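Local coordinates for transcriptional repressor (Vibrio fischeri, PDB 3KV1), which probably represses transcription by binding DNA, as a member of the SorC family, and probably senses a sugar ligand through the domain described here, at residues Phe84-Gly89 with Asn99-Cys104; Glu116-Pro121 with Lys140-Gln145; Ala122-Pro127 with Arg209-Glu214; Glu150-Gly155 with Glu216-Ile221. One frame throughout, in Å; residues are numbered along the deposited sequence.

In the fold
From the N terminus, contact 1 comes first: it closes the loop between strand 83-86 and helix 100-111 and stands in series with the others. The chain then passes through strand 114-116, next to 83-86, into 116-121, which contact 2 joins to helix 137-147. Segment 122-127 lies inside the loop of contact 2 but pairs with 209-214 far ahead, so contacts 2 and 3 cross. Contact 4 crosses contact 3 in turn, setting strand 151-158 against the helix that follows 209-214. Contacts 1, 2 and 3 touch one another and also reach the second subunit, whereas contact 4 lies in the interior of the domain.

Contact 1. Residues Phe84-Gly89 with Asn99-Cys104; sequences FVSAIG and NADHIC
F84 and C104 meet CB to CB at 3.8 Å, but their side chains then part: the phenylalanine ring turns off toward L107 and A108 farther along the same helix, while the thiol stays over the strand. With SG anti to the carbonyl carbon (chi1 -75°), C104 lays its sulfur along the strand backbone, 3.7 Å from S86 N. S86 points its hydroxyl at the first helical turn, where OG comes within 3.3 Å of D101 CA. A water completes that approach, lying 2.7 Å from S86 OG and donating to D101 OD1; the other carboxylate oxygen, OD2, is held by Y119 of the second subunit. Nearer the helix start, I88 rests CG2 on A100 CB at 3.7 Å. Alanine and cysteine suit the inner face because their small side chains let the helix axis pass 7.6 Å from that of the strand. Two further waters carry the amides of A100 and D101 to G89 O and I88 O. Strand and helix run nearly antiparallel, at 173°, as in the first half of a beta-alpha-beta crossover of a Rossmann-like domain, completed here by strand 114-116 beside 83-86.

Contact 2. Residues Glu116-Pro121 with Lys140-Gln145; sequences ETLYAP and KETLSQ
T117 O, facing T142, receives hydrogen bonds from two waters: water 5, 2.7 Å away, and water 4, at a longer 3.3 Å. Water 4 also accepts from Y119 N and lies 2.8 Å from T142 OG1, while water 5 has a weak link to the same hydroxyl. A threonine suits this place because its CB and methyl lie against L118 CD1 while its oxygen joins the waters. The contact sets helix 137-147 of the Rossmann-like domain against the chain leaving strand 114-116, just where Y119 forms the centre of an inverse gamma turn. That turn directs the tyrosine toward the second subunit, where it packs on N99 of that chain.

On the dry side, L118 reaches into the angle between T142 and L143. Its CG stands anti to the backbone N (chi1 -176°), which carries the two methyls out to the helix: CD1 packs on T142 CB at 3.8 Å, and CD2 meets L143 CD2. The two leucines cross at a slant; the branched end of L118 lets one methyl touch T142 and the other L143. I139, a turn earlier, adds to the same apolar patch around L118. At the other end, the extended chain of E116 crosses Q145 at a slant and lays its carboxylate oxygen OE1 against the CB and CG of Q145; the same oxygen is salt-bridged to R83. In the deposited conformer, E116 OE1 lies 3.9 Å from Q145 CB.

Contact 3. Residues Ala122-Pro127 with Arg209-Glu214; sequences AYVNDP and RVIGLE
Y123 and V210 face each other across the closest part of the contact, their CA atoms 4.6 Å apart, and hydrogen bonds between their neighbours flank them. I211 N donates to A122 O at 2.8 Å with an N-H...O angle of 162°. V124 N donates to R209 O at 2.9 Å, from well above the carbonyl plane, 44° out of it. Between these bonds the same two oxygens take CA-H contacts, Y123 CA lying 3.1 Å from R209 O. R209 belongs to this tight part as far as its CD, which, like its CB, lies 3.2 Å from V124 O. The pattern defines a single antiparallel beta bridge with Y123 and V210 as its non-hydrogen-bonded pair, joining two loops far apart in sequence without making a full strand.

Side chains close the bridge. The tyrosine ring and V210 lie side by side, and in the conformer given V210 CG2 comes to the ring edge, near its plane, 4.0 Å from Y123 CE1. The phenol oxygen goes on to H164 and Q63, and a glycerol, probably from the crystallisation liquor, lies close to the tyrosine. V124 CG1 meets I211 CD1 at 3.9 Å, the two side chains crossing at about a right angle; beta-branched residues suit such extended backbone.

Toward solvent the fit relaxes. Bent at chi2 (-59°), R209 follows the chain at N125-P127, where D126 caps the helix that begins at P127. Its guanidinium has N125 O over one face, and P127 merely brushes it, CD lying 4.2 Å from R209 NE. E175 forms a salt bridge with NH2, and F170 O takes a hydrogen bond from NH1.

Contact 4. Residues Glu150-Gly155 with Glu216-Ile221; sequences EFALVG and EDLRQI
E150 and I221 mark the nearest approach of the two backbones, with CA atoms 6.0 Å apart; from there the strand 151-155 and the short helix 215-219 diverge. This is helix-on-sheet packing in the Rossmann-like fold: a short loop leads from the helix into strand 223-227, which pairs in parallel with 151-158. No hydrogen bond joins the two segments, so the contact rests on apolar surfaces.

I221 does most of the touching. Its CG2, anti to the backbone N with CG1 at chi1 -75°, lies against the peptide of the strand, 3.6 Å from F151 C and 3.8 Å from A152 N. The other branch ends in CD1, 4.1 Å from A152 CB. A branched isoleucine can thus cover main chain and side chain together. A152 suits the strand here because a single methyl leaves room for L218 and I221 to come close, and L218, one turn before I221, sets its CD2 on that methyl at 3.8 Å. On the other side of the sheet F151 packs on Y48 and N52 of helix 34-52, following the in-and-out alternation of a strand.

E216 and R219 lie on the exposed side. They form a weak salt bridge, with R219 NE 3.4 Å from E216 OE1 and the carboxylate oxygen in the guanidinium plane. D217, by contrast, is buried, its carboxylate salt-bridged to R147. D217 O accepts from two donors, Q220 N and, in the deposited conformer, Q220 NE2, which lies 2.8 Å from D217 O on a lone pair.

Contact 1. Residues Phe84-Gly89 with Asn99-Cys104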
loop_
_atom_site.group_PDB
_atom_site.type_symbol
_atom_site.label_atom_id
_atom_site.label_comp_id
_atom_site.label_asym_id
_atom_site.label_seq_id
_atom_site.Cartn_x
_atom_site.Cartn_y
_atom_site.Cartn_z
ATOM N N PHE A 84 0.008 -0.688 12.553
ATOM C CA PHE A 84 1.346 -0.889 12.007
ATOM C C PHE A 84 1.490 0.003 10.772
ATOM O O PHE A 84 0.760 -0.180 9.788
ATOM C CB PHE A 84 1.543 -2.370 11.660
ATOM C CG PHE A 84 1.509 -3.258 12.873
ATOM C CD1 PHE A 84 0.311 -3.831 13.286
ATOM C CD2 PHE A 84 2.641 -3.405 13.662
ATOM C CE1 PHE A 84 0.284 -4.633 14.439
ATOM C CE2 PHE A 84 2.609 -4.173 14.802
ATOM C CZ PHE A 84 1.408 -4.783 15.194
ATOM N N VAL A 85 2.393 0.986 10.854
ATOM C CA VAL A 85 2.494 2.051 9.859
ATOM C C VAL A 85 3.817 1.950 9.120
ATOM O O VAL A 85 4.886 1.908 9.759
ATOM C CB VAL A 85 2.437 3.444 10.522
ATOM C CG1 VAL A 85 2.351 4.518 9.442
ATOM C CG2 VAL A 85 1.232 3.538 11.486
ATOM N N SER A 86 3.774 1.902 7.786
ATOM C CA SER A 86 5.035 1.844 7.016
ATOM C C SER A 86 5.854 3.094 7.201
ATOM O O SER A 86 5.329 4.213 7.072
ATOM C CB SER A 86 4.717 1.699 5.526
ATOM O OG SER A 86 4.107 0.455 5.284
ATOM N N ALA A 87 7.152 2.926 7.477
ATOM C CA ALA A 87 8.047 4.061 7.671
ATOM C C ALA A 87 8.887 4.320 6.444
ATOM O O ALA A 87 9.746 5.195 6.456
ATOM C CB ALA A 87 8.999 3.812 8.870
ATOM N N ILE A 88 8.661 3.534 5.403
ATOM C CA ILE A 88 9.431 3.648 4.168
ATOM C C ILE A 88 8.494 3.164 3.070
ATOM O O ILE A 88 7.583 2.381 3.342
ATOM C CB ILE A 88 10.768 2.866 4.233
ATOM C CG1 ILE A 88 11.506 2.984 2.903
ATOM C CG2 ILE A 88 10.513 1.364 4.559
ATOM C CD1 ILE A 88 12.985 2.459 2.941
ATOM N N GLY A 89 8.667 3.678 1.860
ATOM C CA GLY A 89 7.774 3.365 0.737
ATOM C C GLY A 89 7.915 1.935 0.235
ATOM O O GLY A 89 8.733 1.143 0.748
ATOM N N ASN A 99 9.197 -5.708 1.678
ATOM C CA ASN A 99 8.593 -4.431 1.804
ATOM C C ASN A 99 8.055 -4.099 3.212
ATOM O O ASN A 99 7.421 -4.913 3.756
ATOM C CB ASN A 99 7.407 -4.688 0.935
ATOM C CG ASN A 99 7.001 -3.604 0.249
ATOM O OD1 ASN A 99 6.856 -3.650 -0.949
ATOM N ND2 ASN A 99 6.743 -2.578 0.955
ATOM N N ALA A 100 8.223 -2.885 3.730
ATOM C CA ALA A 100 7.638 -2.565 5.017
ATOM C C ALA A 100 6.116 -2.741 5.003
ATOM O O ALA A 100 5.533 -3.147 5.993
ATOM C CB ALA A 100 7.992 -1.139 5.411
ATOM N N ASP A 101 5.482 -2.395 3.886
ATOM C CA ASP A 101 4.041 -2.522 3.764
ATOM C C ASP A 101 3.605 -3.984 3.963
ATOM O O ASP A 101 2.649 -4.270 4.708
ATOM C CB ASP A 101 3.635 -1.997 2.381
ATOM C CG ASP A 101 2.206 -2.186 2.093
ATOM O OD1 ASP A 101 1.418 -1.914 3.030
ATOM O OD2 ASP A 101 1.886 -2.587 0.937
ATOM N N HIS A 102 4.258 -4.915 3.269
ATOM C CA HIS A 102 3.936 -6.337 3.445
ATOM C C HIS A 102 4.131 -6.778 4.894
ATOM O O HIS A 102 3.282 -7.459 5.455
ATOM C CB HIS A 102 4.809 -7.214 2.541
ATOM C CG HIS A 102 4.406 -7.189 1.103
ATOM N ND1 HIS A 102 3.383 -7.969 0.603
ATOM C CD2 HIS A 102 4.894 -6.486 0.053
ATOM C CE1 HIS A 102 3.253 -7.739 -0.692
ATOM N NE2 HIS A 102 4.159 -6.845 -1.051
ATOM N N ILE A 103 5.227 -6.341 5.505
ATOM C CA ILE A 103 5.481 -6.656 6.905
ATOM C C ILE A 103 4.368 -6.109 7.805
ATOM O O ILE A 103 3.885 -6.825 8.680
ATOM C CB ILE A 103 6.844 -6.138 7.361
ATOM C CG1 ILE A 103 7.953 -6.805 6.494
ATOM C CG2 ILE A 103 7.049 -6.444 8.836
ATOM C CD1 ILE A 103 9.374 -6.130 6.698
ATOM N N CYS A 104 3.929 -4.873 7.563
ATOM C CA CYS A 104 2.871 -4.301 8.405
ATOM C C CYS A 104 1.592 -5.133 8.264
ATOM O O CYS A 104 0.879 -5.386 9.255
ATOM C CB CYS A 104 2.534 -2.857 7.979
ATOM S SG CYS A 104 3.848 -1.680 8.513
HETATM O O HOH W 1 1.681 -0.611 5.691
HETATM O O HOH W 2 6.283 -0.202 2.203
HETATM O O HOH W 3 9.792 -1.025 2.051
#

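Contact 2. Residues Glu116-Pro121 with Lys140-Gln145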
loop_
_atom_site.group_PDB
_atom_site.type_symbol
_atom_site.label_atom_id
_atom_site.label_comp_id
_atom_site.label_asym_id
_atom_site.label_seq_id
_atom_site.Cartn_x
_atom_site.Cartn_y
_atom_site.Cartn_z
ATOM N N GLU A 116 -1.175 0.589 7.900
ATOM C CA GLU A 116 -1.333 1.876 7.222
ATOM C C GLU A 116 -0.203 2.053 6.193
ATOM O O GLU A 116 0.976 2.194 6.547
ATOM C CB GLU A 116 -1.367 3.018 8.245
ATOM C CG GLU A 116 -2.540 2.879 9.227
ATOM C CD GLU A 116 -2.644 3.969 10.303
ATOM O OE1 GLU A 116 -1.929 4.992 10.239
ATOM O OE2 GLU A 116 -3.473 3.790 11.226
ATOM N N THR A 117 -0.574 2.018 4.917
ATOM C CA THR A 117 0.419 2.010 3.828
ATOM C C THR A 117 0.975 3.415 3.548
ATOM O O THR A 117 0.245 4.409 3.651
ATOM C CB THR A 117 -0.229 1.425 2.546
ATOM O OG1 THR A 117 -0.526 0.042 2.782
ATOM C CG2 THR A 117 0.713 1.546 1.336
ATOM N N LEU A 118 2.273 3.492 3.239
ATOM C CA LEU A 118 2.844 4.734 2.719
ATOM C C LEU A 118 2.710 4.628 1.202
ATOM O O LEU A 118 3.332 3.740 0.606
ATOM C CB LEU A 118 4.308 4.870 3.167
ATOM C CG LEU A 118 4.998 6.177 2.768
ATOM C CD1 LEU A 118 4.295 7.405 3.343
ATOM C CD2 LEU A 118 6.449 6.120 3.261
ATOM N N TYR A 119 1.850 5.469 0.587
ATOM C CA TYR A 119 1.578 5.388 -0.860
ATOM C C TYR A 119 2.634 6.091 -1.710
ATOM O O TYR A 119 2.341 7.092 -2.393
ATOM C CB TYR A 119 0.161 5.940 -1.182
ATOM C CG TYR A 119 -0.889 5.066 -0.568
ATOM C CD1 TYR A 119 -1.611 5.496 0.540
ATOM C CD2 TYR A 119 -1.120 3.779 -1.051
ATOM C CE1 TYR A 119 -2.574 4.670 1.133
ATOM C CE2 TYR A 119 -2.076 2.937 -0.448
ATOM C CZ TYR A 119 -2.788 3.396 0.640
ATOM O OH TYR A 119 -3.723 2.556 1.241
ATOM N N ALA A 120 3.865 5.572 -1.660
ATOM C CA ALA A 120 4.963 6.101 -2.435
ATOM C C ALA A 120 5.985 4.980 -2.560
ATOM O O ALA A 120 6.055 4.095 -1.693
ATOM C CB ALA A 120 5.625 7.258 -1.696
ATOM N N PRO A 121 6.795 5.030 -3.608
ATOM C CA PRO A 121 7.849 4.011 -3.683
ATOM C C PRO A 121 8.949 4.261 -2.632
ATOM O O PRO A 121 9.150 5.395 -2.192
ATOM C CB PRO A 121 8.466 4.209 -5.077
ATOM C CG PRO A 121 7.892 5.441 -5.641
ATOM C CD PRO A 121 6.801 5.975 -4.731
ATOM N N LYS A 140 2.559 12.884 3.373
ATOM C CA LYS A 140 2.877 13.595 4.609
ATOM C C LYS A 140 2.016 13.082 5.751
ATOM O O LYS A 140 2.481 12.993 6.888
ATOM C CB LYS A 140 2.671 15.123 4.452
ATOM C CG LYS A 140 3.818 15.813 3.777
ATOM C CD LYS A 140 3.530 17.279 3.440
ATOM C CE LYS A 140 2.997 18.042 4.631
ATOM N NZ LYS A 140 2.544 19.419 4.229
ATOM N N GLU A 141 0.774 12.714 5.457
ATOM C CA GLU A 141 -0.118 12.283 6.518
ATOM C C GLU A 141 0.381 10.975 7.117
ATOM O O GLU A 141 0.413 10.825 8.334
ATOM C CB GLU A 141 -1.576 12.118 6.068
ATOM C CG GLU A 141 -2.498 11.870 7.249
ATOM C CD GLU A 141 -3.958 11.719 6.846
ATOM O OE1 GLU A 141 -4.446 12.524 6.017
ATOM O OE2 GLU A 141 -4.624 10.796 7.371
ATOM N N THR A 142 0.787 10.032 6.267
ATOM C CA THR A 142 1.232 8.743 6.779
ATOM C C THR A 142 2.557 8.903 7.514
ATOM O O THR A 142 2.772 8.289 8.561
ATOM C CB THR A 142 1.344 7.682 5.656
ATOM O OG1 THR A 142 0.040 7.492 5.090
ATOM C CG2 THR A 142 1.824 6.342 6.222
ATOM N N LEU A 143 3.457 9.696 6.955
ATOM C CA LEU A 143 4.738 9.924 7.629
ATOM C C LEU A 143 4.524 10.581 8.994
ATOM O O LEU A 143 5.255 10.298 9.942
ATOM C CB LEU A 143 5.681 10.769 6.774
ATOM C CG LEU A 143 6.248 10.091 5.538
ATOM C CD1 LEU A 143 7.237 11.054 4.878
ATOM C CD2 LEU A 143 6.930 8.787 5.930
ATOM N N SER A 144 3.519 11.449 9.103
ATOM C CA SER A 144 3.192 12.040 10.399
ATOM C C SER A 144 2.667 10.994 11.377
ATOM O O SER A 144 3.012 11.023 12.558
ATOM C CB SER A 144 2.212 13.210 10.275
ATOM O OG SER A 144 2.886 14.374 9.843
ATOM N N GLN A 145 1.858 10.060 10.889
ATOM C CA GLN A 145 1.406 8.962 11.750
ATOM C C GLN A 145 2.596 8.109 12.231
ATOM O O GLN A 145 2.659 7.663 13.387
ATOM C CB GLN A 145 0.371 8.071 11.047
ATOM C CG GLN A 145 -0.970 8.787 10.792
ATOM C CD GLN A 145 -1.482 9.522 12.030
ATOM O OE1 GLN A 145 -1.659 10.750 12.013
ATOM N NE2 GLN A 145 -1.706 8.776 13.118
HETATM O O HOH W 4 0.612 7.385 2.368
HETATM O O HOH W 5 -2.195 5.080 4.710
#

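Contact 3. Residues Ala122-Pro127 with Arg209-Glu214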
loop_
_atom_site.group_PDB
_atom_site.type_symbol
_atom_site.label_atom_id
_atom_site.label_comp_id
_atom_site.label_asym_id
_atom_site.label_seq_id
_atom_site.Cartn_x
_atom_site.Cartn_y
_atom_site.Cartn_z
ATOM N N ALA A 122 9.676 3.211 -2.294
ATOM C CA ALA A 122 10.806 3.333 -1.348
ATOM C C ALA A 122 11.924 4.184 -1.938
ATOM O O ALA A 122 12.558 4.976 -1.226
ATOM C CB ALA A 122 11.358 1.948 -1.020
ATOM N N TYR A 123 12.171 4.030 -3.238
ATOM C CA TYR A 123 13.356 4.625 -3.888
ATOM C C TYR A 123 13.004 5.466 -5.093
ATOM O O TYR A 123 12.056 5.148 -5.820
ATOM C CB TYR A 123 14.346 3.540 -4.339
ATOM C CG TYR A 123 14.791 2.667 -3.198
ATOM C CD1 TYR A 123 15.469 3.208 -2.117
ATOM C CD2 TYR A 123 14.508 1.309 -3.184
ATOM C CE1 TYR A 123 15.871 2.424 -1.041
ATOM C CE2 TYR A 123 14.913 0.508 -2.126
ATOM C CZ TYR A 123 15.586 1.068 -1.049
ATOM O OH TYR A 123 15.999 0.265 -0.006
ATOM N N VAL A 124 13.774 6.532 -5.313
ATOM C CA VAL A 124 13.627 7.321 -6.527
ATOM C C VAL A 124 15.042 7.626 -7.036
ATOM O O VAL A 124 16.016 7.505 -6.295
ATOM C CB VAL A 124 12.843 8.625 -6.270
ATOM C CG1 VAL A 124 11.448 8.297 -5.804
ATOM C CG2 VAL A 124 13.534 9.475 -5.227
ATOM N N ASN A 125 15.157 8.004 -8.302
ATOM C CA ASN A 125 16.474 8.224 -8.888
ATOM C C ASN A 125 16.970 9.671 -8.808
ATOM O O ASN A 125 18.028 10.006 -9.360
ATOM C CB ASN A 125 16.520 7.709 -10.328
ATOM C CG ASN A 125 15.648 8.527 -11.278
ATOM O OD1 ASN A 125 15.508 8.176 -12.447
ATOM N ND2 ASN A 125 15.078 9.624 -10.787
ATOM N N ASP A 126 16.224 10.518 -8.100
ATOM C CA ASP A 126 16.516 11.955 -8.077
ATOM C C ASP A 126 15.875 12.623 -6.864
ATOM O O ASP A 126 14.689 12.451 -6.614
ATOM C CB ASP A 126 15.986 12.612 -9.353
ATOM C CG ASP A 126 15.758 14.112 -9.195
ATOM O OD1 ASP A 126 16.683 14.831 -8.746
ATOM O OD2 ASP A 126 14.652 14.574 -9.543
ATOM N N PRO A 127 16.660 13.396 -6.106
ATOM C CA PRO A 127 16.097 14.055 -4.922
ATOM C C PRO A 127 14.949 15.019 -5.274
ATOM O O PRO A 127 14.137 15.299 -4.398
ATOM C CB PRO A 127 17.291 14.836 -4.335
ATOM C CG PRO A 127 18.275 14.958 -5.489
ATOM C CD PRO A 127 18.088 13.720 -6.317
ATOM N N ARG A 209 17.647 9.478 -2.300
ATOM C CA ARG A 209 16.990 8.496 -3.152
ATOM C C ARG A 209 15.954 7.659 -2.399
ATOM O O ARG A 209 15.469 6.693 -2.948
ATOM C CB ARG A 209 18.024 7.507 -3.753
ATOM C CG ARG A 209 19.182 8.166 -4.480
ATOM C CD ARG A 209 18.760 9.057 -5.658
ATOM N NE ARG A 209 19.871 9.963 -5.930
ATOM C CZ ARG A 209 20.852 9.738 -6.798
ATOM N NH1 ARG A 209 20.865 8.649 -7.567
ATOM N NH2 ARG A 209 21.829 10.619 -6.895
ATOM N N VAL A 210 15.646 8.013 -1.147
ATOM C CA VAL A 210 14.758 7.194 -0.312
ATOM C C VAL A 210 13.579 8.015 0.197
ATOM O O VAL A 210 13.748 9.164 0.591
ATOM C CB VAL A 210 15.477 6.612 0.939
ATOM C CG1 VAL A 210 14.565 5.620 1.670
ATOM C CG2 VAL A 210 16.763 5.936 0.542
ATOM N N ILE A 211 12.382 7.419 0.197
ATOM C CA ILE A 211 11.223 8.072 0.738
ATOM C C ILE A 211 10.803 7.376 2.017
ATOM O O ILE A 211 10.428 6.205 1.998
ATOM C CB ILE A 211 10.053 8.023 -0.258
ATOM C CG1 ILE A 211 10.413 8.922 -1.457
ATOM C CG2 ILE A 211 8.803 8.552 0.417
ATOM C CD1 ILE A 211 9.446 8.861 -2.563
ATOM N N GLY A 212 10.900 8.077 3.135
ATOM C CA GLY A 212 10.523 7.462 4.403
ATOM C C GLY A 212 10.901 8.393 5.531
ATOM O O GLY A 212 11.211 9.565 5.272
ATOM N N LEU A 213 10.852 7.893 6.765
ATOM C CA LEU A 213 11.329 8.657 7.932
ATOM C C LEU A 213 12.824 8.971 7.906
ATOM O O LEU A 213 13.573 8.462 7.071
ATOM C CB LEU A 213 11.023 7.899 9.225
ATOM C CG LEU A 213 9.545 7.696 9.598
ATOM C CD1 LEU A 213 9.527 7.020 10.953
ATOM C CD2 LEU A 213 8.781 9.028 9.637
ATOM N N GLU A 214 13.250 9.842 8.819
ATOM C CA GLU A 214 14.674 10.151 8.982
ATOM C C GLU A 214 15.129 9.979 10.428
ATOM O O GLU A 214 14.322 9.725 11.332
ATOM C CB GLU A 214 14.985 11.573 8.496
ATOM C CG GLU A 214 14.215 12.654 9.224
ATOM C CD GLU A 214 14.538 14.047 8.704
ATOM O OE1 GLU A 214 13.878 14.491 7.744
ATOM O OE2 GLU A 214 15.461 14.690 9.247
#

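Contact 4. Residues Glu150-Gly155 with Glu216-Ile221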
loop_
_atom_site.group_PDB
_atom_site.type_symbol
_atom_site.label_atom_id
_atom_site.label_comp_id
_atom_site.label_asym_id
_atom_site.label_seq_id
_atom_site.Cartn_x
_atom_site.Cartn_y
_atom_site.Cartn_z
ATOM N N GLU A 150 4.384 5.129 19.056
ATOM C CA GLU A 150 5.002 4.751 20.318
ATOM C C GLU A 150 6.265 3.882 20.117
ATOM O O GLU A 150 7.165 3.930 20.921
ATOM C CB GLU A 150 3.987 3.938 21.159
ATOM C CG GLU A 150 2.802 4.772 21.775
ATOM C CD GLU A 150 1.599 4.920 20.853
ATOM O OE1 GLU A 150 0.523 5.321 21.353
ATOM O OE2 GLU A 150 1.692 4.609 19.641
ATOM N N PHE A 151 6.268 3.044 19.079
ATOM C CA PHE A 151 7.380 2.126 18.791
ATOM C C PHE A 151 7.864 2.299 17.372
ATOM O O PHE A 151 7.093 2.726 16.517
ATOM C CB PHE A 151 6.921 0.661 18.880
ATOM C CG PHE A 151 6.357 0.285 20.227
ATOM C CD1 PHE A 151 5.001 0.547 20.527
ATOM C CD2 PHE A 151 7.166 -0.353 21.166
ATOM C CE1 PHE A 151 4.476 0.214 21.764
ATOM C CE2 PHE A 151 6.640 -0.694 22.427
ATOM C CZ PHE A 151 5.288 -0.412 22.706
ATOM N N ALA A 152 9.120 1.879 17.115
ATOM C CA ALA A 152 9.576 1.665 15.742
ATOM C C ALA A 152 10.212 0.293 15.715
ATOM O O ALA A 152 10.831 -0.125 16.703
ATOM C CB ALA A 152 10.598 2.764 15.296
ATOM N N LEU A 153 10.044 -0.430 14.619
ATOM C CA LEU A 153 10.642 -1.749 14.512
ATOM C C LEU A 153 11.564 -1.672 13.289
ATOM O O LEU A 153 11.108 -1.543 12.158
ATOM C CB LEU A 153 9.508 -2.769 14.357
ATOM C CG LEU A 153 9.923 -4.212 14.164
ATOM C CD1 LEU A 153 10.596 -4.698 15.468
ATOM C CD2 LEU A 153 8.647 -4.988 13.879
ATOM N N VAL A 154 12.871 -1.657 13.518
ATOM C CA VAL A 154 13.776 -1.429 12.397
ATOM C C VAL A 154 14.957 -2.384 12.440
ATOM O O VAL A 154 15.363 -2.850 13.520
ATOM C CB VAL A 154 14.299 0.023 12.431
ATOM C CG1 VAL A 154 13.184 1.028 12.060
ATOM C CG2 VAL A 154 14.916 0.349 13.833
ATOM N N GLY A 155 15.525 -2.664 11.278
ATOM C CA GLY A 155 16.726 -3.483 11.238
ATOM C C GLY A 155 17.912 -2.560 11.084
ATOM O O GLY A 155 17.757 -1.420 10.626
ATOM N N GLU A 216 16.117 11.976 12.779
ATOM C CA GLU A 216 15.504 12.827 13.799
ATOM C C GLU A 216 14.107 12.352 14.224
ATOM O O GLU A 216 13.680 12.587 15.352
ATOM C CB GLU A 216 15.458 14.281 13.342
ATOM C CG GLU A 216 15.211 15.259 14.471
ATOM C CD GLU A 216 16.314 15.251 15.537
ATOM O OE1 GLU A 216 17.461 14.826 15.253
ATOM O OE2 GLU A 216 16.029 15.680 16.673
ATOM N N ASP A 217 13.380 11.711 13.314
ATOM C CA ASP A 217 12.085 11.140 13.682
ATOM C C ASP A 217 12.309 10.010 14.660
ATOM O O ASP A 217 11.605 9.905 15.662
ATOM C CB ASP A 217 11.336 10.595 12.467
ATOM C CG ASP A 217 11.065 11.662 11.420
ATOM O OD1 ASP A 217 10.702 12.808 11.787
ATOM O OD2 ASP A 217 11.229 11.347 10.227
ATOM N N LEU A 218 13.279 9.140 14.380
ATOM C CA LEU A 218 13.527 8.026 15.286
ATOM C C LEU A 218 13.973 8.557 16.654
ATOM O O LEU A 218 13.704 7.937 17.690
ATOM C CB LEU A 218 14.626 7.069 14.740
ATOM C CG LEU A 218 14.263 6.174 13.555
ATOM C CD1 LEU A 218 15.490 5.287 13.108
ATOM C CD2 LEU A 218 13.048 5.280 13.868
ATOM N N ARG A 219 14.654 9.697 16.677
ATOM C CA ARG A 219 15.167 10.200 17.953
ATOM C C ARG A 219 13.998 10.537 18.902
ATOM O O ARG A 219 14.146 10.466 20.128
ATOM C CB ARG A 219 16.044 11.432 17.741
ATOM C CG ARG A 219 16.912 11.831 18.944
ATOM C CD ARG A 219 17.881 13.011 18.591
ATOM N NE ARG A 219 18.756 12.664 17.470
ATOM C CZ ARG A 219 19.728 11.759 17.542
ATOM N NH1 ARG A 219 20.001 11.158 18.706
ATOM N NH2 ARG A 219 20.455 11.477 16.464
ATOM N N GLN A 220 12.857 10.922 18.337
ATOM C CA GLN A 220 11.693 11.275 19.160
ATOM C C GLN A 220 10.601 10.198 19.236
ATOM O O GLN A 220 9.533 10.464 19.751
ATOM C CB GLN A 220 11.079 12.627 18.738
ATOM C CG GLN A 220 10.618 12.715 17.273
ATOM C CD GLN A 220 9.251 12.082 17.012
ATOM O OE1 GLN A 220 8.274 12.390 17.703
ATOM N NE2 GLN A 220 9.162 11.240 15.973
ATOM N N ILE A 221 10.868 8.988 18.743
ATOM C CA ILE A 221 9.939 7.877 18.930
ATOM C C ILE A 221 10.329 7.217 20.267
ATOM O O ILE A 221 11.487 6.908 20.489
ATOM C CB ILE A 221 9.997 6.874 17.732
ATOM C CG1 ILE A 221 9.278 7.497 16.517
ATOM C CG2 ILE A 221 9.386 5.503 18.106
ATOM C CD1 ILE A 221 9.277 6.604 15.285
#